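Local coordinates for protein walker-type atpase (Pyrococcus abyssi, PDB 2QEN) that probably binds and hydrolyses ATP as a P-loop ATPase of archaeal type, holding ADP and magnesium in this crystal, its cellular role being unknown, at residues Met1-Thr9 / Leu242-Arg251; Leu24-Leu33 / Tyr159-Ile168. The protein carries 1 engineered substitution. One frame throughout, in Å; residues are numbered along the deposited sequence.

Contact 1: residues Met1-Thr9 / Leu242-Arg251; sequences MLFDLRPKT and LVVFGVEYLR. With ADP (adenosine-5'-diphosphate), chain C.
Phe3 and Val247 bring the two backbones to 5.1 Å between their CA atoms, where the irregular N-terminal segment Met1-Thr9 passes helix 239-252 beside the adenosine end of the P-loop ATPase nucleotide site. Phe3 sits at the centre of an inverse gamma turn, and its ring lies flat on the helix at Gly246: the CA of Gly246 stands 3.4 Å from the centroid of the Phe3 ring, 8° off the ring normal, a close CH-pi contact. With no CB on Gly246, the ring can come this close to the helix backbone. CG of Phe3 stands beside its own backbone N and anti to the carbonyl carbon (chi1 -63°), which lays the ring along the helix with Leu250 CG near its plane at the edge; Phe216 of helix 205-217 adds an edge-to-face ring contact. Beyond Phe3, Met1 and Leu250 meet tip to tip, Met1 CE lying 3.7 Å from Leu250 CD1. On the other flank, Leu5 crosses Val247 obliquely, with Leu5 CG 3.9 Å from Val247 CG2. Asp4 turns back on its own segment, where its OD1 accepts a hydrogen bond from the backbone N of Arg6 in an Asx turn. Val243 serves both neighbours: CG1 packs against the carbonyl oxygens of Leu2 and Asp4, while CG2 lies 4.0 Å from C1' of the ADP ribose. Leu2 CD2 approaches C2 of the adenine at 3.6 Å, and the aliphatic end of Lys8 reaches the same base. The amine of Lys8 is held by the segment itself, NZ donating to Leu2 O at 3.2 Å from above the carbonyl plane and weakly to Met1 O. These bonds probably help to keep the chain beside the base, with Lys8 CE 3.4 Å from ADP N3.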
loop_
_atom_site.group_PDB
_atom_site.type_symbol
_atom_site.label_atom_id
_atom_site.label_comp_id
_atom_site.label_asym_id
_atom_site.label_seq_id
_atom_site.Cartn_x
_atom_site.Cartn_y
_atom_site.Cartn_z
ATOM N N MET A 1 -5.211 -13.392 -17.076
ATOM C CA MET A 1 -4.927 -14.562 -16.165
ATOM C C MET A 1 -4.303 -14.140 -14.827
ATOM O O MET A 1 -3.611 -13.124 -14.760
ATOM C CB MET A 1 -4.056 -15.598 -16.866
ATOM C CG MET A 1 -2.760 -15.057 -17.464
ATOM S SD MET A 1 -1.887 -16.275 -18.489
ATOM C CE MET A 1 -1.264 -17.416 -17.238
ATOM N N LEU A 2 -4.572 -14.912 -13.773
ATOM C CA LEU A 2 -3.993 -14.669 -12.443
ATOM C C LEU A 2 -2.471 -14.707 -12.455
ATOM O O LEU A 2 -1.816 -13.812 -11.914
ATOM C CB LEU A 2 -4.482 -15.692 -11.410
ATOM C CG LEU A 2 -5.814 -15.542 -10.673
ATOM C CD1 LEU A 2 -5.847 -16.559 -9.522
ATOM C CD2 LEU A 2 -6.046 -14.116 -10.157
ATOM N N PHE A 3 -1.919 -15.754 -13.063
ATOM C CA PHE A 3 -0.476 -15.935 -13.095
ATOM C C PHE A 3 0.142 -15.083 -14.207
ATOM O O PHE A 3 0.524 -15.562 -15.266
ATOM C CB PHE A 3 -0.107 -17.419 -13.157
ATOM C CG PHE A 3 -0.559 -18.214 -11.942
ATOM C CD1 PHE A 3 -0.939 -17.562 -10.748
ATOM C CD2 PHE A 3 -0.564 -19.602 -11.970
ATOM C CE1 PHE A 3 -1.332 -18.293 -9.625
ATOM C CE2 PHE A 3 -0.947 -20.341 -10.850
ATOM C CZ PHE A 3 -1.339 -19.684 -9.678
ATOM N N ASP A 4 0.214 -13.792 -13.913
ATOM C CA ASP A 4 0.660 -12.767 -14.850
ATOM C C ASP A 4 1.211 -11.629 -14.007
ATOM O O ASP A 4 0.583 -11.226 -13.044
ATOM C CB ASP A 4 -0.521 -12.282 -15.702
ATOM C CG ASP A 4 -0.081 -11.493 -16.912
ATOM O OD1 ASP A 4 0.530 -10.415 -16.744
ATOM O OD2 ASP A 4 -0.348 -11.956 -18.043
ATOM N N LEU A 5 2.388 -11.121 -14.370
ATOM C CA LEU A 5 3.094 -10.112 -13.558
ATOM C C LEU A 5 2.697 -8.660 -13.819
ATOM O O LEU A 5 3.005 -7.795 -13.000
ATOM C CB LEU A 5 4.612 -10.253 -13.720
ATOM C CG LEU A 5 5.234 -11.591 -13.318
ATOM C CD1 LEU A 5 6.539 -11.810 -14.072
ATOM C CD2 LEU A 5 5.444 -11.675 -11.802
ATOM N N ARG A 6 2.032 -8.387 -14.942
ATOM C CA ARG A 6 1.547 -7.026 -15.249
ATOM C C ARG A 6 0.521 -6.548 -14.208
ATOM O O ARG A 6 -0.159 -7.376 -13.593
ATOM C CB ARG A 6 0.945 -6.971 -16.660
ATOM C CG ARG A 6 1.878 -7.484 -17.755
ATOM C CD ARG A 6 1.290 -7.320 -19.159
ATOM N NE ARG A 6 0.016 -8.025 -19.336
ATOM C CZ ARG A 6 -0.151 -9.139 -20.049
ATOM N NH1 ARG A 6 0.873 -9.710 -20.676
ATOM N NH2 ARG A 6 -1.356 -9.686 -20.141
ATOM N N PRO A 7 0.417 -5.211 -13.987
ATOM C CA PRO A 7 -0.530 -4.685 -13.000
ATOM C C PRO A 7 -1.990 -5.052 -13.276
ATOM O O PRO A 7 -2.444 -5.011 -14.416
ATOM C CB PRO A 7 -0.342 -3.163 -13.102
ATOM C CG PRO A 7 1.015 -2.982 -13.670
ATOM C CD PRO A 7 1.181 -4.124 -14.630
ATOM N N LYS A 8 -2.713 -5.411 -12.227
ATOM C CA LYS A 8 -4.129 -5.738 -12.353
ATOM C C LYS A 8 -4.981 -4.482 -12.144
ATOM O O LYS A 8 -4.809 -3.756 -11.162
ATOM C CB LYS A 8 -4.494 -6.861 -11.385
ATOM C CG LYS A 8 -3.714 -8.144 -11.704
ATOM C CD LYS A 8 -4.054 -9.311 -10.823
ATOM C CE LYS A 8 -3.093 -10.491 -11.086
ATOM N NZ LYS A 8 -3.013 -10.952 -12.520
ATOM N N THR A 9 -5.892 -4.239 -13.082
ATOM C CA THR A 9 -6.598 -2.957 -13.163
ATOM C C THR A 9 -8.128 -3.073 -13.184
ATOM O O THR A 9 -8.823 -2.066 -13.067
ATOM C CB THR A 9 -6.157 -2.150 -14.426
ATOM O OG1 THR A 9 -6.539 -2.870 -15.602
ATOM C CG2 THR A 9 -4.642 -1.930 -14.453
ATOM N N LEU A 242 2.180 -15.311 -4.098
ATOM C CA LEU A 242 1.391 -16.367 -4.749
ATOM C C LEU A 242 1.378 -16.249 -6.284
ATOM O O LEU A 242 1.407 -17.263 -6.984
ATOM C CB LEU A 242 -0.044 -16.404 -4.194
ATOM C CG LEU A 242 -0.275 -16.809 -2.719
ATOM C CD1 LEU A 242 -1.740 -16.616 -2.316
ATOM C CD2 LEU A 242 0.179 -18.220 -2.413
ATOM N N VAL A 243 1.318 -15.016 -6.785
ATOM C CA VAL A 243 1.425 -14.743 -8.231
ATOM C C VAL A 243 2.834 -14.996 -8.798
ATOM O O VAL A 243 2.960 -15.591 -9.860
ATOM C CB VAL A 243 0.910 -13.322 -8.620
ATOM C CG1 VAL A 243 1.238 -12.992 -10.094
ATOM C CG2 VAL A 243 -0.594 -13.215 -8.405
ATOM N N VAL A 244 3.878 -14.544 -8.109
ATOM C CA VAL A 244 5.270 -14.821 -8.519
ATOM C C VAL A 244 5.507 -16.334 -8.615
ATOM O O VAL A 244 6.103 -16.812 -9.583
ATOM C CB VAL A 244 6.324 -14.208 -7.530
ATOM C CG1 VAL A 244 7.737 -14.728 -7.842
ATOM C CG2 VAL A 244 6.280 -12.655 -7.545
ATOM N N PHE A 245 5.057 -17.071 -7.605
ATOM C CA PHE A 245 5.136 -18.537 -7.606
ATOM C C PHE A 245 4.386 -19.163 -8.797
ATOM O O PHE A 245 4.925 -20.027 -9.484
ATOM C CB PHE A 245 4.624 -19.115 -6.283
ATOM C CG PHE A 245 4.572 -20.622 -6.274
ATOM C CD1 PHE A 245 5.751 -21.369 -6.097
ATOM C CD2 PHE A 245 3.356 -21.294 -6.478
ATOM C CE1 PHE A 245 5.719 -22.759 -6.133
ATOM C CE2 PHE A 245 3.320 -22.683 -6.535
ATOM C CZ PHE A 245 4.484 -23.422 -6.344
ATOM N N GLY A 246 3.148 -18.719 -9.035
ATOM C CA GLY A 246 2.333 -19.229 -10.133
ATOM C C GLY A 246 3.023 -19.051 -11.479
ATOM O O GLY A 246 3.145 -19.989 -12.234
ATOM N N VAL A 247 3.486 -17.834 -11.752
ATOM C CA VAL A 247 4.355 -17.532 -12.901
ATOM C C VAL A 247 5.586 -18.453 -12.999
ATOM O O VAL A 247 5.828 -19.051 -14.045
ATOM C CB VAL A 247 4.781 -16.021 -12.891
ATOM C CG1 VAL A 247 5.831 -15.702 -13.982
ATOM C CG2 VAL A 247 3.533 -15.112 -13.069
ATOM N N GLU A 248 6.366 -18.562 -11.923
ATOM C CA GLU A 248 7.590 -19.398 -11.932
ATOM C C GLU A 248 7.293 -20.875 -12.161
ATOM O O GLU A 248 8.057 -21.563 -12.820
ATOM C CB GLU A 248 8.411 -19.202 -10.646
ATOM C CG GLU A 248 9.103 -17.836 -10.524
ATOM C CD GLU A 248 9.953 -17.497 -11.752
ATOM O OE1 GLU A 248 10.469 -18.432 -12.396
ATOM O OE2 GLU A 248 10.099 -16.294 -12.089
ATOM N N TYR A 249 6.156 -21.347 -11.653
ATOM C CA TYR A 249 5.745 -22.723 -11.877
ATOM C C TYR A 249 5.393 -22.985 -13.332
ATOM O O TYR A 249 5.786 -24.014 -13.866
ATOM C CB TYR A 249 4.595 -23.144 -10.932
ATOM C CG TYR A 249 4.468 -24.656 -10.774
ATOM C CD1 TYR A 249 3.927 -25.447 -11.800
ATOM C CD2 TYR A 249 4.864 -25.291 -9.604
ATOM C CE1 TYR A 249 3.809 -26.845 -11.665
ATOM C CE2 TYR A 249 4.737 -26.677 -9.454
ATOM C CZ TYR A 249 4.207 -27.444 -10.492
ATOM O OH TYR A 249 4.095 -28.812 -10.353
ATOM N N LEU A 250 4.677 -22.050 -13.969
ATOM C CA LEU A 250 4.325 -22.150 -15.394
ATOM C C LEU A 250 5.570 -22.147 -16.294
ATOM O O LEU A 250 5.607 -22.805 -17.333
ATOM C CB LEU A 250 3.415 -20.975 -15.803
ATOM C CG LEU A 250 1.978 -20.920 -15.260
ATOM C CD1 LEU A 250 1.141 -19.918 -16.057
ATOM C CD2 LEU A 250 1.317 -22.276 -15.281
ATOM N N ARG A 251 6.579 -21.394 -15.881
ATOM C CA ARG A 251 7.818 -21.288 -16.618
ATOM C C ARG A 251 8.780 -22.475 -16.384
ATOM O O ARG A 251 9.576 -22.794 -17.248
ATOM C CB ARG A 251 8.478 -19.955 -16.260
ATOM C CG ARG A 251 7.729 -18.779 -16.874
ATOM C CD ARG A 251 8.237 -17.448 -16.385
ATOM N NE ARG A 251 7.634 -16.393 -17.189
ATOM C CZ ARG A 251 7.969 -15.110 -17.140
ATOM N NH1 ARG A 251 8.906 -14.692 -16.314
ATOM N NH2 ARG A 251 7.361 -14.248 -17.939
HETATM P PB ADP C . 0.025 -3.441 -2.229
HETATM O O1B ADP C . -0.892 -3.868 -1.108
HETATM O O2B ADP C . -0.501 -2.230 -2.966
HETATM O O3B ADP C . 1.482 -3.310 -1.870
HETATM P PA ADP C . -0.436 -4.769 -4.831
HETATM O O1A ADP C . -1.872 -4.385 -5.072
HETATM O O2A ADP C . 0.653 -4.172 -5.666
HETATM O O3A ADP C . -0.041 -4.685 -3.248
HETATM O "O5'" ADP C . -0.412 -6.378 -4.985
HETATM C "C5'" ADP C . 0.792 -7.132 -5.152
HETATM C "C4'" ADP C . 0.616 -8.046 -6.371
HETATM O "O4'" ADP C . -0.167 -9.204 -6.023
HETATM C "C3'" ADP C . -0.140 -7.428 -7.547
HETATM O "O3'" ADP C . 0.726 -6.816 -8.495
HETATM C "C2'" ADP C . -0.783 -8.606 -8.205
HETATM O "O2'" ADP C . 0.282 -9.329 -8.817
HETATM C "C1'" ADP C . -1.124 -9.495 -7.047
HETATM N N9 ADP C . -2.474 -9.380 -6.451
HETATM C C8 ADP C . -2.779 -8.653 -5.360
HETATM N N7 ADP C . -4.077 -8.816 -5.008
HETATM C C5 ADP C . -4.626 -9.669 -5.893
HETATM C C6 ADP C . -5.958 -10.271 -6.110
HETATM N N6 ADP C . -6.991 -9.989 -5.285
HETATM N N1 ADP C . -6.106 -11.119 -7.158
HETATM C C2 ADP C . -5.096 -11.397 -7.990
HETATM N N3 ADP C . -3.850 -10.907 -7.842
HETATM C C4 ADP C . -3.559 -10.047 -6.837
#

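Contact 2: residues Leu24-Leu33 / Tyr159-Ile168; sequences LEESLENYPL and YDSLPNLKII
With chi1 at -162°, the Tyr159 ring swings to the far side from the main-chain nitrogen and over Pro32, while Lys166 bends at chi2 and chi4 so that its amine turns back to the end of helix 18-30. Pro32 CG stands 3.8 Å from the centroid of the Tyr159 ring and only 4° off its normal, a CH-pi contact over the face; Leu33 CB meets the edge of the same ring. The phenol OH of Tyr159 is bonded to Ile194 O, and a leucine here would probably lose the flat face that Pro32 packs on and leave the carbonyl of Ile194 without its phenol partner. Lys166 slides past Leu28 in the opposite direction, and its NZ reaches Leu28 O at 2.6 Å, tilted well above the carbonyl plane. Glu129 pairs with the same amine in a salt bridge, which probably balances its charge. Deeper in, Leu28 CD1 lies 3.9 Å from Ile168 CD1, the two side chains crossing at about a right angle. Between the backbones, Ile167 N donates to Pro32 O at 3.0 Å, almost straight at 167°, and Leu33 CA brings its hydrogen toward Ile167 O. Leu33 and Ile167 thus form a parallel bridge that starts the pairing of strands 33-37 and 165-171, neighbours in the parallel sheet of the P-loop NTPase fold.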
loop_
_atom_site.group_PDB
_atom_site.type_symbol
_atom_site.label_atom_id
_atom_site.label_comp_id
_atom_site.label_asym_id
_atom_site.label_seq_id
_atom_site.Cartn_x
_atom_site.Cartn_y
_atom_site.Cartn_z
ATOM N N LEU A 24 -15.172 -0.965 1.212
ATOM C CA LEU A 24 -14.663 0.267 0.632
ATOM C C LEU A 24 -15.822 1.162 0.149
ATOM O O LEU A 24 -15.833 2.353 0.450
ATOM C CB LEU A 24 -13.678 -0.041 -0.502
ATOM C CG LEU A 24 -12.746 1.055 -1.025
ATOM C CD1 LEU A 24 -12.025 1.767 0.106
ATOM C CD2 LEU A 24 -11.726 0.461 -1.981
ATOM N N GLU A 25 -16.794 0.575 -0.564
ATOM C CA GLU A 25 -18.008 1.284 -1.002
ATOM C C GLU A 25 -18.764 1.865 0.178
ATOM O O GLU A 25 -19.190 3.025 0.130
ATOM C CB GLU A 25 -18.964 0.354 -1.763
ATOM C CG GLU A 25 -18.545 0.054 -3.193
ATOM C CD GLU A 25 -19.604 -0.690 -4.000
ATOM O OE1 GLU A 25 -20.787 -0.743 -3.576
ATOM O OE2 GLU A 25 -19.242 -1.227 -5.072
ATOM N N GLU A 26 -18.937 1.048 1.219
ATOM C CA GLU A 26 -19.612 1.453 2.450
ATOM C C GLU A 26 -18.898 2.626 3.130
ATOM O O GLU A 26 -19.538 3.572 3.581
ATOM C CB GLU A 26 -19.767 0.262 3.408
ATOM C CG GLU A 26 -20.771 -0.801 2.933
ATOM C CD GLU A 26 -20.896 -2.030 3.867
ATOM O OE1 GLU A 26 -20.006 -2.249 4.715
ATOM O OE2 GLU A 26 -21.897 -2.780 3.743
ATOM N N SER A 27 -17.570 2.580 3.171
ATOM C CA SER A 27 -16.810 3.643 3.807
ATOM C C SER A 27 -16.952 4.983 3.081
ATOM O O SER A 27 -17.119 6.033 3.715
ATOM C CB SER A 27 -15.339 3.266 3.939
ATOM O OG SER A 27 -14.674 4.262 4.691
ATOM N N LEU A 28 -16.884 4.936 1.752
ATOM C CA LEU A 28 -17.137 6.123 0.931
ATOM C C LEU A 28 -18.518 6.722 1.200
ATOM O O LEU A 28 -18.637 7.941 1.365
ATOM C CB LEU A 28 -16.928 5.829 -0.551
ATOM C CG LEU A 28 -15.521 6.170 -1.046
ATOM C CD1 LEU A 28 -14.484 5.117 -0.641
ATOM C CD2 LEU A 28 -15.521 6.377 -2.546
ATOM N N GLU A 29 -19.539 5.863 1.301
ATOM C CA GLU A 29 -20.904 6.289 1.660
ATOM C C GLU A 29 -20.984 6.998 3.002
ATOM O O GLU A 29 -21.813 7.885 3.184
ATOM C CB GLU A 29 -21.868 5.102 1.696
ATOM C CG GLU A 29 -22.224 4.548 0.332
ATOM C CD GLU A 29 -22.878 3.178 0.383
ATOM O OE1 GLU A 29 -23.470 2.818 1.434
ATOM O OE2 GLU A 29 -22.798 2.459 -0.644
ATOM N N ASN A 30 -20.128 6.605 3.942
ATOM C CA ASN A 30 -20.243 7.085 5.322
ATOM C C ASN A 30 -19.329 8.259 5.717
ATOM O O ASN A 30 -19.662 9.011 6.624
ATOM C CB ASN A 30 -20.068 5.911 6.297
ATOM C CG ASN A 30 -21.230 4.921 6.243
ATOM O OD1 ASN A 30 -22.337 5.262 5.837
ATOM N ND2 ASN A 30 -20.974 3.690 6.663
ATOM N N TYR A 31 -18.195 8.403 5.029
ATOM C CA TYR A 31 -17.147 9.361 5.386
ATOM C C TYR A 31 -16.580 10.016 4.138
ATOM O O TYR A 31 -16.449 9.357 3.113
ATOM C CB TYR A 31 -15.992 8.667 6.141
ATOM C CG TYR A 31 -16.427 7.892 7.365
ATOM C CD1 TYR A 31 -16.710 8.544 8.566
ATOM C CD2 TYR A 31 -16.587 6.508 7.310
ATOM C CE1 TYR A 31 -17.131 7.833 9.687
ATOM C CE2 TYR A 31 -17.002 5.784 8.420
ATOM C CZ TYR A 31 -17.266 6.448 9.604
ATOM O OH TYR A 31 -17.681 5.730 10.703
ATOM N N PRO A 32 -16.240 11.317 4.216
ATOM C CA PRO A 32 -15.547 12.000 3.107
ATOM C C PRO A 32 -14.119 11.457 2.862
ATOM O O PRO A 32 -13.595 11.538 1.732
ATOM C CB PRO A 32 -15.499 13.472 3.574
ATOM C CG PRO A 32 -16.579 13.583 4.630
ATOM C CD PRO A 32 -16.532 12.245 5.327
ATOM N N LEU A 33 -13.524 10.906 3.912
ATOM C CA LEU A 33 -12.153 10.430 3.899
ATOM C C LEU A 33 -12.112 8.949 4.347
ATOM O O LEU A 33 -12.687 8.591 5.380
ATOM C CB LEU A 33 -11.328 11.273 4.880
ATOM C CG LEU A 33 -9.858 11.658 4.663
ATOM C CD1 LEU A 33 -9.182 11.906 6.011
ATOM C CD2 LEU A 33 -9.069 10.683 3.853
ATOM N N TYR A 159 -12.901 17.682 3.224
ATOM C CA TYR A 159 -13.758 17.025 4.222
ATOM C C TYR A 159 -14.990 17.866 4.524
ATOM O O TYR A 159 -16.118 17.375 4.481
ATOM C CB TYR A 159 -12.970 16.779 5.522
ATOM C CG TYR A 159 -13.582 15.748 6.447
ATOM C CD1 TYR A 159 -14.702 16.053 7.230
ATOM C CD2 TYR A 159 -13.024 14.468 6.553
ATOM C CE1 TYR A 159 -15.268 15.091 8.079
ATOM C CE2 TYR A 159 -13.569 13.509 7.391
ATOM C CZ TYR A 159 -14.697 13.831 8.150
ATOM O OH TYR A 159 -15.250 12.888 8.976
ATOM N N ASP A 160 -14.761 19.145 4.822
ATOM C CA ASP A 160 -15.820 20.033 5.284
ATOM C C ASP A 160 -16.680 20.603 4.159
ATOM O O ASP A 160 -17.879 20.820 4.347
ATOM C CB ASP A 160 -15.230 21.205 6.073
ATOM C CG ASP A 160 -14.534 20.782 7.353
ATOM O OD1 ASP A 160 -14.853 19.722 7.934
ATOM O OD2 ASP A 160 -13.659 21.549 7.803
ATOM N N SER A 161 -16.072 20.865 3.004
ATOM C CA SER A 161 -16.673 21.771 2.010
ATOM C C SER A 161 -16.862 21.219 0.603
ATOM O O SER A 161 -17.479 21.881 -0.227
ATOM C CB SER A 161 -15.835 23.042 1.904
ATOM O OG SER A 161 -15.654 23.601 3.179
ATOM N N LEU A 162 -16.310 20.042 0.316
ATOM C CA LEU A 162 -16.442 19.449 -1.018
ATOM C C LEU A 162 -17.209 18.107 -0.955
ATOM O O LEU A 162 -16.605 17.035 -1.027
ATOM C CB LEU A 162 -15.055 19.343 -1.694
ATOM C CG LEU A 162 -14.231 20.656 -1.816
ATOM C CD1 LEU A 162 -12.812 20.400 -2.337
ATOM C CD2 LEU A 162 -14.939 21.748 -2.662
ATOM N N PRO A 163 -18.553 18.172 -0.791
ATOM C CA PRO A 163 -19.372 16.965 -0.580
ATOM C C PRO A 163 -19.448 15.995 -1.761
ATOM O O PRO A 163 -19.811 14.833 -1.575
ATOM C CB PRO A 163 -20.770 17.528 -0.273
ATOM C CG PRO A 163 -20.777 18.903 -0.861
ATOM C CD PRO A 163 -19.371 19.409 -0.748
ATOM N N ASN A 164 -19.115 16.443 -2.962
ATOM C CA ASN A 164 -19.103 15.525 -4.101
ATOM C C ASN A 164 -17.716 14.996 -4.413
ATOM O O ASN A 164 -17.444 14.523 -5.512
ATOM C CB ASN A 164 -19.734 16.203 -5.304
ATOM C CG ASN A 164 -21.166 16.564 -5.045
ATOM O OD1 ASN A 164 -21.459 17.628 -4.507
ATOM N ND2 ASN A 164 -22.070 15.676 -5.414
ATOM N N LEU A 165 -16.836 15.084 -3.422
ATOM C CA LEU A 165 -15.475 14.655 -3.586
ATOM C C LEU A 165 -15.115 13.695 -2.453
ATOM O O LEU A 165 -15.353 13.994 -1.279
ATOM C CB LEU A 165 -14.559 15.876 -3.605
ATOM C CG LEU A 165 -13.155 15.712 -4.180
ATOM C CD1 LEU A 165 -13.227 15.478 -5.690
ATOM C CD2 LEU A 165 -12.323 16.961 -3.851
ATOM N N LYS A 166 -14.587 12.528 -2.818
ATOM C CA LYS A 166 -14.175 11.533 -1.836
ATOM C C LYS A 166 -12.677 11.298 -1.973
ATOM O O LYS A 166 -12.137 11.295 -3.079
ATOM C CB LYS A 166 -14.953 10.220 -2.014
ATOM C CG LYS A 166 -16.442 10.328 -1.722
ATOM C CD LYS A 166 -16.718 10.612 -0.232
ATOM C CE LYS A 166 -18.112 11.189 -0.032
ATOM N NZ LYS A 166 -19.132 10.143 0.123
ATOM N N ILE A 167 -12.017 11.124 -0.839
ATOM C CA ILE A 167 -10.571 10.956 -0.805
ATOM C C ILE A 167 -10.281 9.597 -0.145
ATOM O O ILE A 167 -10.874 9.263 0.882
ATOM C CB ILE A 167 -9.873 12.130 -0.068
ATOM C CG1 ILE A 167 -9.996 13.433 -0.870
ATOM C CG2 ILE A 167 -8.381 11.812 0.234
ATOM C CD1 ILE A 167 -9.406 14.626 -0.153
ATOM N N ILE A 168 -9.443 8.804 -0.805
ATOM C CA ILE A 168 -8.952 7.542 -0.268
ATOM C C ILE A 168 -7.449 7.701 -0.094
ATOM O O ILE A 168 -6.765 8.117 -1.028
ATOM C CB ILE A 168 -9.242 6.355 -1.227
ATOM C CG1 ILE A 168 -10.752 6.178 -1.420
ATOM C CG2 ILE A 168 -8.613 5.031 -0.687
ATOM C CD1 ILE A 168 -11.129 5.218 -2.546
#

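Both contacts are partly buried and lie about 34 Å apart between centres, with contact 2 nested inside the long chain loop that contact 1 closes. They share no helix or strand. Contact 1 joins an irregular N-terminal chain to a helix by van der Waals packing and a CH-pi contact, without hydrogen bonds or salt bridges between the segments, and three of its residues line the ADP pocket. Contact 2 belongs to the framework of the sheet: a backbone bond and a lysine-to-carbonyl bond join its segments, and its Ile168 side chain stays about 11 Å from the nucleotide. Each uses an aromatic face on a CH group, from a helix glycine in contact 1 and a proline leading into a strand in contact 2.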